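Local coordinates for protein TetR family Transcriptional regulator (Streptococcus agalactiae 2603V/R, PDB 3KKC) that probably binds DNA as a transcriptional regulator of the TetR family, with a helix-turn-helix domain joined to an all-helical C-terminal region, at residues Ala16-Phe21 with Ser51-Lys56; Phe21-Gln26 with Ile39-Val44; Thr100-Asp105 with Trp154-Arg159. All blocks are in the same frame, centred on the assembly; numbering follows the deposited sequence.

How the contacts relate
Contacts 1 and 2 sit close together in the N-terminal, probably DNA-binding region, with centres about 8 Å apart. Both use helix 4-24 and they share Phe21. Along the chain, segment 39-44 of contact 2 falls between the two segments of contact 1. Ile17 CG1 touches Val44 CG1 at 3.7 Å, and Ala20 CB touches Leu41 CB at 3.8 Å. Contact 3 comes later and joins helices 98-103 and 137-157 of the C-terminal region. Its centre is about 25 Å from that of contact 1 and about 21 Å from that of contact 2. Just after helix 4-24, Leu25 packs on Leu101, which joins the probable DNA-binding region to the C-terminal region.

Contact 1. Residues Ala16-Phe21 with Ser51-Lys56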
ATOM      1  N   ALA A  16     -28.350  -4.659  16.836  1.00 75.33           N
ATOM      2  CA  ALA A  16     -27.626  -5.885  17.202  1.00 80.05           C
ATOM      3  C   ALA A  16     -26.751  -6.379  16.058  1.00 91.61           C
ATOM      4  O   ALA A  16     -25.601  -6.779  16.265  1.00 96.09           O
ATOM      5  CB  ALA A  16     -28.564  -6.980  17.649  1.00 65.65           C
ATOM      6  N   ILE A  17     -27.313  -6.355  14.855  1.00 91.71           N
ATOM      7  CA  ILE A  17     -26.590  -6.723  13.646  1.00 93.04           C
ATOM      8  C   ILE A  17     -25.417  -5.760  13.426  1.00 96.43           C
ATOM      9  O   ILE A  17     -24.259  -6.179  13.308  1.00 96.48           O
ATOM     10  CB  ILE A  17     -27.539  -6.686  12.431  1.00 88.19           C
ATOM     11  CG1 ILE A  17     -28.749  -7.595  12.692  1.00 81.87           C
ATOM     12  CG2 ILE A  17     -26.792  -7.028  11.128  1.00 86.33           C
ATOM     13  CD1 ILE A  17     -29.905  -7.323  11.767  1.00 82.78           C
ATOM     14  N   TYR A  18     -25.730  -4.467  13.387  1.00 94.11           N
ATOM     15  CA  TYR A  18     -24.718  -3.433  13.267  1.00 89.54           C
ATOM     16  C   TYR A  18     -23.561  -3.755  14.204  1.00 91.31           C
ATOM     17  O   TYR A  18     -22.438  -3.939  13.754  1.00 93.39           O
ATOM     18  CB  TYR A  18     -25.328  -2.077  13.609  1.00 88.25           C
ATOM     19  CG  TYR A  18     -24.498  -0.864  13.226  1.00 91.82           C
ATOM     20  CD1 TYR A  18     -24.690  -0.231  11.996  1.00 93.68           C
ATOM     21  CD2 TYR A  18     -23.549  -0.333  14.100  1.00 92.21           C
ATOM     22  CE1 TYR A  18     -23.961   0.870  11.632  1.00 93.82           C
ATOM     23  CE2 TYR A  18     -22.802   0.786  13.740  1.00 96.51           C
ATOM     24  CZ  TYR A  18     -23.014   1.383  12.496  1.00 97.83           C
ATOM     25  OH  TYR A  18     -22.292   2.499  12.112  1.00 99.88           O
ATOM     26  N   ASN A  19     -23.836  -3.853  15.503  1.00 91.11           N
ATOM     27  CA  ASN A  19     -22.765  -4.064  16.485  1.00 90.02           C
ATOM     28  C   ASN A  19     -22.022  -5.389  16.252  1.00 87.03           C
ATOM     29  O   ASN A  19     -20.801  -5.462  16.430  1.00 89.52           O
ATOM     30  CB  ASN A  19     -23.260  -3.932  17.952  1.00 64.39           C
ATOM     31  CG  ASN A  19     -23.634  -2.476  18.350  1.00 75.71           C
ATOM     32  OD1 ASN A  19     -23.201  -1.482  17.734  1.00 74.30           O
ATOM     33  ND2 ASN A  19     -24.443  -2.363  19.399  1.00 74.38           N
ATOM     34  N   ALA A  20     -22.748  -6.418  15.830  1.00 83.07           N
ATOM     35  CA  ALA A  20     -22.137  -7.718  15.502  1.00 78.13           C
ATOM     36  C   ALA A  20     -21.123  -7.605  14.365  1.00 79.95           C
ATOM     37  O   ALA A  20     -20.031  -8.174  14.413  1.00 83.50           O
ATOM     38  CB  ALA A  20     -23.203  -8.737  15.152  1.00 67.02           C
ATOM     39  N   PHE A  21     -21.503  -6.862  13.339  1.00 76.71           N
ATOM     40  CA  PHE A  21     -20.650  -6.631  12.186  1.00 75.15           C
ATOM     41  C   PHE A  21     -19.338  -5.947  12.598  1.00 79.50           C
ATOM     42  O   PHE A  21     -18.269  -6.313  12.139  1.00 80.28           O
ATOM     43  CB  PHE A  21     -21.423  -5.778  11.182  1.00 73.19           C
ATOM     44  CG  PHE A  21     -20.670  -5.467   9.926  1.00 79.28           C
ATOM     45  CD1 PHE A  21     -20.259  -6.492   9.073  1.00 77.00           C
ATOM     46  CD2 PHE A  21     -20.434  -4.158   9.564  1.00 66.90           C
ATOM     47  CE1 PHE A  21     -19.595  -6.206   7.925  1.00 79.99           C
ATOM     48  CE2 PHE A  21     -19.767  -3.864   8.390  1.00 80.75           C
ATOM     49  CZ  PHE A  21     -19.336  -4.881   7.575  1.00 82.76           C
ATOM     50  N   SER A  51     -34.232  -8.206   5.904  1.00129.03           N
ATOM     51  CA  SER A  51     -35.298  -7.206   5.924  1.00131.40           C
ATOM     52  C   SER A  51     -34.768  -5.826   6.320  1.00133.12           C
ATOM     53  O   SER A  51     -35.509  -4.839   6.317  1.00133.18           O
ATOM     54  CB  SER A  51     -36.375  -7.603   6.922  1.00128.21           C
ATOM     55  OG  SER A  51     -36.061  -7.049   8.186  1.00122.43           O
ATOM     56  N   HIS A  52     -33.489  -5.771   6.687  1.00133.19           N
ATOM     57  CA  HIS A  52     -32.835  -4.516   7.052  1.00129.21           C
ATOM     58  C   HIS A  52     -31.666  -4.179   6.134  1.00128.82           C
ATOM     59  O   HIS A  52     -31.350  -3.003   5.929  1.00131.69           O
ATOM     60  CB  HIS A  52     -32.323  -4.578   8.486  1.00127.19           C
ATOM     61  CG  HIS A  52     -33.400  -4.478   9.514  1.00127.96           C
ATOM     62  ND1 HIS A  52     -33.602  -5.444  10.476  1.00128.95           N
ATOM     63  CD2 HIS A  52     -34.341  -3.528   9.727  1.00126.85           C
ATOM     64  CE1 HIS A  52     -34.618  -5.090  11.243  1.00128.99           C
ATOM     65  NE2 HIS A  52     -35.081  -3.931  10.810  1.00128.67           N
ATOM     66  N   TYR A  53     -31.027  -5.216   5.595  1.00123.60           N
ATOM     67  CA  TYR A  53     -29.807  -5.066   4.816  1.00118.49           C
ATOM     68  C   TYR A  53     -29.839  -5.926   3.578  1.00124.25           C
ATOM     69  O   TYR A  53     -29.753  -7.147   3.669  1.00127.92           O
ATOM     70  CB  TYR A  53     -28.599  -5.460   5.660  1.00115.22           C
ATOM     71  CG  TYR A  53     -28.451  -4.600   6.891  1.00114.25           C
ATOM     72  CD1 TYR A  53     -28.238  -3.227   6.777  1.00113.54           C
ATOM     73  CD2 TYR A  53     -28.539  -5.154   8.165  1.00110.63           C
ATOM     74  CE1 TYR A  53     -28.119  -2.443   7.889  1.00110.96           C
ATOM     75  CE2 TYR A  53     -28.416  -4.373   9.284  1.00106.16           C
ATOM     76  CZ  TYR A  53     -28.208  -3.023   9.139  1.00108.68           C
ATOM     77  OH  TYR A  53     -28.083  -2.242  10.252  1.00110.64           O
ATOM     78  N   GLU A  54     -29.956  -5.282   2.422  1.00125.88           N
ATOM     79  CA  GLU A  54     -29.934  -5.969   1.135  1.00127.18           C
ATOM     80  C   GLU A  54     -28.838  -7.039   1.038  1.00125.60           C
ATOM     81  O   GLU A  54     -29.008  -8.043   0.352  1.00132.67           O
ATOM     82  CB  GLU A  54     -29.762  -4.945   0.011  1.00131.23           C
ATOM     83  CG  GLU A  54     -29.581  -5.549  -1.381  1.00138.72           C
ATOM     84  CD  GLU A  54     -28.741  -4.657  -2.299  1.00143.51           C
ATOM     85  OE1 GLU A  54     -28.036  -3.755  -1.779  1.00139.56           O
ATOM     86  OE2 GLU A  54     -28.782  -4.867  -3.539  1.00148.75           O
ATOM     87  N   SER A  55     -27.718  -6.817   1.722  1.00106.92           N
ATOM     88  CA  SER A  55     -26.578  -7.723   1.663  1.00101.96           C
ATOM     89  C   SER A  55     -25.485  -7.237   2.589  1.00 97.75           C
ATOM     90  O   SER A  55     -25.589  -6.154   3.159  1.00 95.04           O
ATOM     91  CB  SER A  55     -26.004  -7.734   0.261  1.00101.61           C
ATOM     92  OG  SER A  55     -25.452  -6.466  -0.024  1.00 98.97           O
ATOM     93  N   LYS A  56     -24.415  -8.014   2.716  1.00 97.77           N
ATOM     94  CA  LYS A  56     -23.315  -7.584   3.564  1.00100.21           C
ATOM     95  C   LYS A  56     -22.769  -6.250   3.072  1.00100.14           C
ATOM     96  O   LYS A  56     -22.237  -5.471   3.851  1.00 98.54           O
ATOM     97  CB  LYS A  56     -22.192  -8.621   3.596  1.00 99.41           C
ATOM     98  CG  LYS A  56     -21.392  -8.672   2.317  1.00101.31           C
ATOM     99  CD  LYS A  56     -20.254  -9.671   2.410  1.00102.74           C
ATOM    100  CE  LYS A  56     -19.737  -9.786   3.834  1.00103.80           C
ATOM    101  NZ  LYS A  56     -18.356 -10.346   3.809  1.00103.81           N
TER
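Ile17 and Tyr53 carry the tight part of this contact. Methyl CG2 of Ile17 lies 3.6 Å from CE2 of Tyr53, and the two side chains run past each other in opposite directions. The methyl meets the ring obliquely, near the CD2-CE2 side. This branch of Ile17 stands anti to the backbone N, while CG1 lies beside that N (chi1 -56°). CD1, at the end of the CG1 branch, comes within 4.1 Å of Tyr53 CE2. Both residues are buried. Val38 and Ala42 also pack on Ile17, and Glu62 of helix 57-71 touches Tyr53.

The rest of the contact is looser. Tyr53 OH approaches the edge of the Tyr18 ring, 4.3 Å from CD1 and near the ring plane. The hydroxyl of Tyr18 itself is hydrogen-bonded to Asp66 of helix 57-71. His52 stands at the more exposed end, where its ND1 is 4.3 Å from Ile17 CD1. That approach to the imidazole is again oblique. Lys56 has its partners elsewhere: its NZ hydrogen-bonds to the backbone oxygens of Tyr30 and Ile33. Ser55 OG bonds to the N of Glu57 at the turn leading into helix 57-71.

The contact therefore sets the loop that joins helix 46-49 to helix 57-71 against helix 4-24, mainly through Ile17 and Tyr53. This is consistent with the three-helix, helix-turn-helix domain by which TetR-family regulators bind DNA.

Contact 2. Residues Phe21-Gln26 with Ile39-Val44; sequences FISLLQ and IGLANV
Ser23 and Leu24 meet Leu41 near the end of helix 4-24. Phe21, at the start of this segment, points away from segment 39-44, and its ring packs on Leu59 and Leu63 of helix 57-71. Two residues on, Ser23 puts its OG 3.7 Å from CD1 of Leu41. This is contact between a hydroxyl oxygen and a methyl group, at the exposed border of the interface.

Leu24 makes the apolar half of the contact. Its CG is 3.8 Å from the same CD1, so one methyl of Leu41 serves both partners. The two leucines reach toward each other tip to tip. In each, CG lies beside the backbone N and anti to the carbonyl carbon, with chi1 -82° in Leu24 and -74° in Leu41. Leu41 belongs to helix 35-42, the first helix of the predicted helix-turn-helix motif, and is thus set against helix 4-24. Leu25, the next residue, packs on Leu63 of helix 57-71. Its CD2 also lies over one face of the Phe21 ring, offset toward the rim.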
ATOM      1  N   PHE A  21     -21.503  -6.862  13.339  1.00 76.71           N
ATOM      2  CA  PHE A  21     -20.650  -6.631  12.186  1.00 75.15           C
ATOM      3  C   PHE A  21     -19.338  -5.947  12.598  1.00 79.50           C
ATOM      4  O   PHE A  21     -18.269  -6.313  12.139  1.00 80.28           O
ATOM      5  CB  PHE A  21     -21.423  -5.778  11.182  1.00 73.19           C
ATOM      6  CG  PHE A  21     -20.670  -5.467   9.926  1.00 79.28           C
ATOM      7  CD1 PHE A  21     -20.259  -6.492   9.073  1.00 77.00           C
ATOM      8  CD2 PHE A  21     -20.434  -4.158   9.564  1.00 66.90           C
ATOM      9  CE1 PHE A  21     -19.595  -6.206   7.925  1.00 79.99           C
ATOM     10  CE2 PHE A  21     -19.767  -3.864   8.390  1.00 80.75           C
ATOM     11  CZ  PHE A  21     -19.336  -4.881   7.575  1.00 82.76           C
ATOM     12  N   ILE A  22     -19.431  -4.968  13.492  1.00 86.45           N
ATOM     13  CA  ILE A  22     -18.266  -4.261  13.996  1.00 86.06           C
ATOM     14  C   ILE A  22     -17.352  -5.170  14.827  1.00 82.01           C
ATOM     15  O   ILE A  22     -16.135  -5.159  14.656  1.00 85.14           O
ATOM     16  CB  ILE A  22     -18.692  -3.013  14.802  1.00 91.04           C
ATOM     17  CG1 ILE A  22     -19.271  -1.954  13.853  1.00 92.47           C
ATOM     18  CG2 ILE A  22     -17.514  -2.423  15.589  1.00 90.69           C
ATOM     19  CD1 ILE A  22     -19.669  -0.676  14.560  1.00 87.65           C
ATOM     20  N   SER A  23     -17.937  -5.962  15.712  1.00 75.91           N
ATOM     21  CA  SER A  23     -17.162  -6.803  16.604  1.00 80.59           C
ATOM     22  C   SER A  23     -16.420  -7.845  15.802  1.00 91.38           C
ATOM     23  O   SER A  23     -15.331  -8.261  16.180  1.00100.06           O
ATOM     24  CB  SER A  23     -18.092  -7.465  17.652  1.00 86.01           C
ATOM     25  OG  SER A  23     -17.691  -8.789  18.014  1.00 88.78           O
ATOM     26  N   LEU A  24     -17.020  -8.268  14.692  1.00 93.47           N
ATOM     27  CA  LEU A  24     -16.434  -9.292  13.833  1.00 95.14           C
ATOM     28  C   LEU A  24     -15.363  -8.703  12.927  1.00 98.01           C
ATOM     29  O   LEU A  24     -14.511  -9.418  12.391  1.00106.14           O
ATOM     30  CB  LEU A  24     -17.512  -9.943  12.966  1.00 93.23           C
ATOM     31  CG  LEU A  24     -18.339 -11.045  13.615  1.00 90.03           C
ATOM     32  CD1 LEU A  24     -19.588 -11.340  12.783  1.00 89.34           C
ATOM     33  CD2 LEU A  24     -17.472 -12.287  13.826  1.00 88.34           C
ATOM     34  N   LEU A  25     -15.437  -7.394  12.735  1.00 88.38           N
ATOM     35  CA  LEU A  25     -14.483  -6.675  11.922  1.00 83.19           C
ATOM     36  C   LEU A  25     -13.263  -6.316  12.763  1.00 88.71           C
ATOM     37  O   LEU A  25     -12.350  -5.652  12.290  1.00 93.96           O
ATOM     38  CB  LEU A  25     -15.136  -5.411  11.391  1.00 81.13           C
ATOM     39  CG  LEU A  25     -15.458  -5.204   9.920  1.00 87.07           C
ATOM     40  CD1 LEU A  25     -15.702  -6.513   9.202  1.00 92.85           C
ATOM     41  CD2 LEU A  25     -16.660  -4.276   9.821  1.00 84.51           C
ATOM     42  N   GLN A  26     -13.260  -6.744  14.019  1.00 97.15           N
ATOM     43  CA  GLN A  26     -12.114  -6.521  14.893  1.00104.72           C
ATOM     44  C   GLN A  26     -11.156  -7.700  14.743  1.00108.20           C
ATOM     45  O   GLN A  26      -9.947  -7.561  14.921  1.00104.28           O
ATOM     46  CB  GLN A  26     -12.564  -6.347  16.358  1.00106.07           C
ATOM     47  CG  GLN A  26     -11.919  -5.142  17.069  1.00107.27           C
ATOM     48  CD  GLN A  26     -12.705  -4.649  18.281  1.00103.36           C
ATOM     49  OE1 GLN A  26     -13.306  -5.441  19.012  1.00103.63           O
ATOM     50  NE2 GLN A  26     -12.697  -3.329  18.497  1.00 97.83           N
ATOM     51  N   ILE A  39     -25.055 -13.292  11.971  1.00115.95           N
ATOM     52  CA  ILE A  39     -26.208 -13.775  12.734  1.00116.37           C
ATOM     53  C   ILE A  39     -25.786 -14.434  14.044  1.00112.77           C
ATOM     54  O   ILE A  39     -26.321 -14.114  15.103  1.00111.46           O
ATOM     55  CB  ILE A  39     -26.999 -14.793  11.915  1.00124.61           C
ATOM     56  CG1 ILE A  39     -27.475 -14.156  10.606  1.00123.99           C
ATOM     57  CG2 ILE A  39     -28.150 -15.404  12.750  1.00125.17           C
ATOM     58  CD1 ILE A  39     -27.528 -15.139   9.450  1.00123.98           C
ATOM     59  N   GLY A  40     -24.827 -15.355  13.950  1.00114.01           N
ATOM     60  CA  GLY A  40     -24.315 -16.104  15.086  1.00114.12           C
ATOM     61  C   GLY A  40     -24.010 -15.244  16.294  1.00116.26           C
ATOM     62  O   GLY A  40     -23.947 -15.739  17.425  1.00118.04           O
ATOM     63  N   LEU A  41     -23.818 -13.951  16.056  1.00112.78           N
ATOM     64  CA  LEU A  41     -23.692 -12.995  17.146  1.00111.15           C
ATOM     65  C   LEU A  41     -24.994 -12.238  17.382  1.00112.33           C
ATOM     66  O   LEU A  41     -25.455 -12.139  18.517  1.00113.66           O
ATOM     67  CB  LEU A  41     -22.560 -12.004  16.887  1.00112.30           C
ATOM     68  CG  LEU A  41     -21.143 -12.539  17.050  1.00113.81           C
ATOM     69  CD1 LEU A  41     -20.155 -11.373  16.984  1.00111.82           C
ATOM     70  CD2 LEU A  41     -21.022 -13.300  18.364  1.00111.06           C
ATOM     71  N   ALA A  42     -25.586 -11.703  16.317  1.00113.09           N
ATOM     72  CA  ALA A  42     -26.804 -10.899  16.442  1.00114.23           C
ATOM     73  C   ALA A  42     -27.977 -11.683  17.052  1.00123.51           C
ATOM     74  O   ALA A  42     -28.869 -11.102  17.691  1.00121.10           O
ATOM     75  CB  ALA A  42     -27.196 -10.304  15.090  1.00110.54           C
ATOM     76  N   ASN A  43     -27.969 -13.001  16.846  1.00128.82           N
ATOM     77  CA  ASN A  43     -29.016 -13.854  17.374  1.00131.09           C
ATOM     78  C   ASN A  43     -30.318 -13.594  16.658  1.00136.48           C
ATOM     79  O   ASN A  43     -31.390 -13.975  17.130  1.00137.85           O
ATOM     80  CB  ASN A  43     -29.196 -13.617  18.864  1.00127.31           C
ATOM     81  CG  ASN A  43     -28.019 -14.098  19.665  1.00126.11           C
ATOM     82  OD1 ASN A  43     -27.561 -15.233  19.486  1.00127.36           O
ATOM     83  ND2 ASN A  43     -27.513 -13.242  20.562  1.00119.65           N
ATOM     84  N   VAL A  44     -30.220 -12.934  15.511  1.00138.79           N
ATOM     85  CA  VAL A  44     -31.386 -12.708  14.677  1.00142.19           C
ATOM     86  C   VAL A  44     -31.246 -13.536  13.404  1.00146.95           C
ATOM     87  O   VAL A  44     -30.177 -13.586  12.804  1.00151.66           O
ATOM     88  CB  VAL A  44     -31.570 -11.216  14.347  1.00138.65           C
ATOM     89  CG1 VAL A  44     -30.476 -10.740  13.408  1.00138.27           C
ATOM     90  CG2 VAL A  44     -32.949 -10.970  13.751  1.00139.49           C
TER

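Contact 3. Residues Thr100-Asp105 with Trp154-Arg159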
ATOM      1  N   THR A 100      -8.789  -1.623  12.294  1.00 79.09           N
ATOM      2  CA  THR A 100      -8.713  -2.934  11.705  1.00 77.52           C
ATOM      3  C   THR A 100      -9.223  -2.854  10.278  1.00 79.16           C
ATOM      4  O   THR A 100      -8.829  -3.637   9.426  1.00 79.65           O
ATOM      5  CB  THR A 100      -9.523  -3.930  12.534  1.00 75.52           C
ATOM      6  OG1 THR A 100      -9.110  -3.816  13.901  1.00 70.66           O
ATOM      7  CG2 THR A 100      -9.304  -5.393  12.038  1.00 68.51           C
ATOM      8  N   LEU A 101     -10.097  -1.894  10.015  1.00 82.75           N
ATOM      9  CA  LEU A 101     -10.657  -1.756   8.679  1.00 83.78           C
ATOM     10  C   LEU A 101      -9.555  -1.307   7.725  1.00 78.94           C
ATOM     11  O   LEU A 101      -9.454  -1.806   6.609  1.00 75.78           O
ATOM     12  CB  LEU A 101     -11.819  -0.759   8.691  1.00 87.00           C
ATOM     13  CG  LEU A 101     -13.075  -1.131   7.899  1.00 88.81           C
ATOM     14  CD1 LEU A 101     -13.196  -2.634   7.697  1.00 86.33           C
ATOM     15  CD2 LEU A 101     -14.305  -0.584   8.598  1.00 90.52           C
ATOM     16  N   LEU A 102      -8.716  -0.388   8.203  1.00 77.98           N
ATOM     17  CA  LEU A 102      -7.628   0.201   7.427  1.00 75.12           C
ATOM     18  C   LEU A 102      -6.452  -0.748   7.251  1.00 77.51           C
ATOM     19  O   LEU A 102      -5.837  -0.800   6.185  1.00 76.64           O
ATOM     20  CB  LEU A 102      -7.119   1.466   8.113  1.00 69.82           C
ATOM     21  CG  LEU A 102      -5.971   2.158   7.372  1.00 65.81           C
ATOM     22  CD1 LEU A 102      -6.499   2.849   6.120  1.00 64.88           C
ATOM     23  CD2 LEU A 102      -5.231   3.158   8.259  1.00 63.69           C
ATOM     24  N   LEU A 103      -6.132  -1.471   8.319  1.00 77.54           N
ATOM     25  CA  LEU A 103      -5.022  -2.419   8.331  1.00 79.15           C
ATOM     26  C   LEU A 103      -5.348  -3.705   7.553  1.00 82.76           C
ATOM     27  O   LEU A 103      -4.460  -4.493   7.215  1.00 83.17           O
ATOM     28  CB  LEU A 103      -4.678  -2.779   9.779  1.00 77.00           C
ATOM     29  CG  LEU A 103      -3.491  -2.132  10.497  1.00 72.26           C
ATOM     30  CD1 LEU A 103      -3.311  -0.698  10.047  1.00 72.13           C
ATOM     31  CD2 LEU A 103      -3.668  -2.247  12.011  1.00 70.19           C
ATOM     32  N   SER A 104      -6.632  -3.923   7.302  1.00 80.05           N
ATOM     33  CA  SER A 104      -7.085  -5.123   6.637  1.00 77.74           C
ATOM     34  C   SER A 104      -6.819  -4.980   5.138  1.00 81.32           C
ATOM     35  O   SER A 104      -6.891  -5.961   4.379  1.00 83.89           O
ATOM     36  CB  SER A 104      -8.581  -5.313   6.880  1.00 72.81           C
ATOM     37  OG  SER A 104      -9.329  -4.387   6.103  1.00 69.58           O
ATOM     38  N   ASP A 105      -6.530  -3.751   4.715  1.00 77.21           N
ATOM     39  CA  ASP A 105      -6.339  -3.466   3.300  1.00 87.14           C
ATOM     40  C   ASP A 105      -7.614  -3.560   2.472  1.00 91.35           C
ATOM     41  O   ASP A 105      -7.534  -3.546   1.240  1.00 96.01           O
ATOM     42  CB  ASP A 105      -5.308  -4.425   2.682  1.00 94.88           C
ATOM     43  CG  ASP A 105      -3.882  -4.027   2.978  1.00101.50           C
ATOM     44  OD1 ASP A 105      -3.647  -2.829   3.269  1.00108.57           O
ATOM     45  OD2 ASP A 105      -2.998  -4.910   2.910  1.00 99.46           O
ATOM     46  N   TRP A 154       1.522   2.650   9.854  1.00 62.11           N
ATOM     47  CA  TRP A 154       2.736   2.194  10.520  1.00 59.82           C
ATOM     48  C   TRP A 154       2.548   2.294  12.055  1.00 66.14           C
ATOM     49  O   TRP A 154       2.895   1.377  12.815  1.00 63.79           O
ATOM     50  CB  TRP A 154       3.951   2.999  10.004  1.00 52.48           C
ATOM     51  CG  TRP A 154       5.123   2.923  10.909  1.00 55.67           C
ATOM     52  CD1 TRP A 154       6.096   1.968  10.907  1.00 53.34           C
ATOM     53  CD2 TRP A 154       5.435   3.821  12.002  1.00 52.82           C
ATOM     54  NE1 TRP A 154       7.003   2.217  11.926  1.00 59.60           N
ATOM     55  CE2 TRP A 154       6.618   3.343  12.613  1.00 57.80           C
ATOM     56  CE3 TRP A 154       4.830   4.971  12.515  1.00 56.31           C
ATOM     57  CZ2 TRP A 154       7.224   3.993  13.730  1.00 58.91           C
ATOM     58  CZ3 TRP A 154       5.437   5.629  13.650  1.00 57.73           C
ATOM     59  CH2 TRP A 154       6.618   5.126  14.229  1.00 53.83           C
ATOM     60  N   TRP A 155       1.969   3.413  12.479  1.00 65.77           N
ATOM     61  CA  TRP A 155       1.730   3.714  13.882  1.00 71.18           C
ATOM     62  C   TRP A 155       0.783   2.675  14.501  1.00 73.77           C
ATOM     63  O   TRP A 155       0.999   2.201  15.617  1.00 74.02           O
ATOM     64  CB  TRP A 155       1.150   5.130  13.972  1.00 71.11           C
ATOM     65  CG  TRP A 155       0.767   5.623  15.346  1.00 75.07           C
ATOM     66  CD1 TRP A 155       1.568   5.698  16.452  1.00 72.82           C
ATOM     67  CD2 TRP A 155      -0.507   6.158  15.738  1.00 73.47           C
ATOM     68  NE1 TRP A 155       0.866   6.222  17.501  1.00 75.06           N
ATOM     69  CE2 TRP A 155      -0.408   6.517  17.091  1.00 73.88           C
ATOM     70  CE3 TRP A 155      -1.723   6.363  15.071  1.00 71.96           C
ATOM     71  CZ2 TRP A 155      -1.478   7.074  17.797  1.00 74.28           C
ATOM     72  CZ3 TRP A 155      -2.782   6.917  15.770  1.00 74.25           C
ATOM     73  CH2 TRP A 155      -2.652   7.266  17.119  1.00 74.54           C
ATOM     74  N   LEU A 156      -0.249   2.303  13.754  1.00 70.81           N
ATOM     75  CA  LEU A 156      -1.211   1.310  14.217  1.00 69.03           C
ATOM     76  C   LEU A 156      -0.612  -0.108  14.354  1.00 79.41           C
ATOM     77  O   LEU A 156      -1.087  -0.907  15.173  1.00 87.09           O
ATOM     78  CB  LEU A 156      -2.462   1.318  13.317  1.00 58.76           C
ATOM     79  CG  LEU A 156      -3.291   2.617  13.353  1.00 57.99           C
ATOM     80  CD1 LEU A 156      -4.312   2.692  12.239  1.00 59.95           C
ATOM     81  CD2 LEU A 156      -4.005   2.806  14.693  1.00 58.29           C
ATOM     82  N   HIS A 157       0.415  -0.428  13.562  1.00 79.23           N
ATOM     83  CA  HIS A 157       1.085  -1.729  13.682  1.00 84.02           C
ATOM     84  C   HIS A 157       2.025  -1.708  14.869  1.00 82.50           C
ATOM     85  O   HIS A 157       2.550  -2.742  15.273  1.00 82.38           O
ATOM     86  CB  HIS A 157       1.942  -2.061  12.458  1.00 91.86           C
ATOM     87  CG  HIS A 157       1.165  -2.425  11.234  1.00 98.73           C
ATOM     88  ND1 HIS A 157       1.005  -1.559  10.172  1.00 99.75           N
ATOM     89  CD2 HIS A 157       0.539  -3.573  10.883  1.00103.09           C
ATOM     90  CE1 HIS A 157       0.296  -2.152   9.228  1.00101.41           C
ATOM     91  NE2 HIS A 157       0.002  -3.376   9.634  1.00103.46           N
ATOM     92  N   GLN A 158       2.277  -0.516  15.398  1.00 82.82           N
ATOM     93  CA  GLN A 158       3.226  -0.359  16.489  1.00 83.64           C
ATOM     94  C   GLN A 158       2.634  -0.843  17.807  1.00 86.95           C
ATOM     95  O   GLN A 158       1.506  -0.485  18.160  1.00 85.99           O
ATOM     96  CB  GLN A 158       3.667   1.096  16.604  1.00 86.20           C
ATOM     97  CG  GLN A 158       4.527   1.585  15.443  1.00 88.45           C
ATOM     98  CD  GLN A 158       5.898   0.920  15.402  1.00 86.91           C
ATOM     99  OE1 GLN A 158       6.172   0.106  14.517  1.00 82.44           O
ATOM    100  NE2 GLN A 158       6.768   1.267  16.367  1.00 85.19           N
ATOM    101  N   ARG A 159       3.406  -1.667  18.515  1.00 92.52           N
ATOM    102  CA  ARG A 159       3.015  -2.242  19.798  1.00 97.78           C
ATOM    103  C   ARG A 159       3.201  -1.202  20.892  1.00 96.90           C
ATOM    104  O   ARG A 159       2.428  -1.134  21.848  1.00 98.27           O
ATOM    105  CB  ARG A 159       3.860  -3.484  20.101  1.00105.58           C
ATOM    106  CG  ARG A 159       3.303  -4.832  19.596  1.00113.36           C
ATOM    107  CD  ARG A 159       2.571  -4.752  18.260  1.00117.24           C
ATOM    108  NE  ARG A 159       1.188  -4.302  18.425  1.00123.64           N
ATOM    109  CZ  ARG A 159       0.269  -4.316  17.460  1.00127.66           C
ATOM    110  NH1 ARG A 159       0.575  -4.771  16.251  1.00127.53           N
ATOM    111  NH2 ARG A 159      -0.962  -3.881  17.710  1.00130.02           N
TER
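Leu103 has the most surface buried here, and it meets both Leu156 and His157. Its CG sits over one face of the His157 imidazole, 4.1 Å from the ring centroid and 25° off the ring normal. This is a CH-pi contact. CG is offset toward the rim, nearest to NE2 at 3.8 Å. The side chains run antiparallel past one another. His157 ND1 makes a weak hydrogen bond to the carbonyl O of Lys153.

Leu156 is buried, as is Leu102. Both methyls of Leu103 rest against CB of Leu156, with CD1 at 3.9 Å and CD2 at 4.0 Å. The CG of Leu156 lies beside the backbone N (chi1 -65°), and its CD1 reaches 4.1 Å from CD2 of Leu102. Those two leucines lie roughly perpendicular. Phe91 of helix 80-93 also packs on Leu156, while Phe109, Leu110 and Phe113 of helix 107-129 pack on Leu102.

The leucines thus form an apolar join between the ends of helices 98-103 and 137-157, with the exposed His157 at its border. On helix 137-157, Trp154 packs on Gln142 of the second subunit. The join lies within the all-helical C-terminal region through which TetR-family regulators usually dimerise.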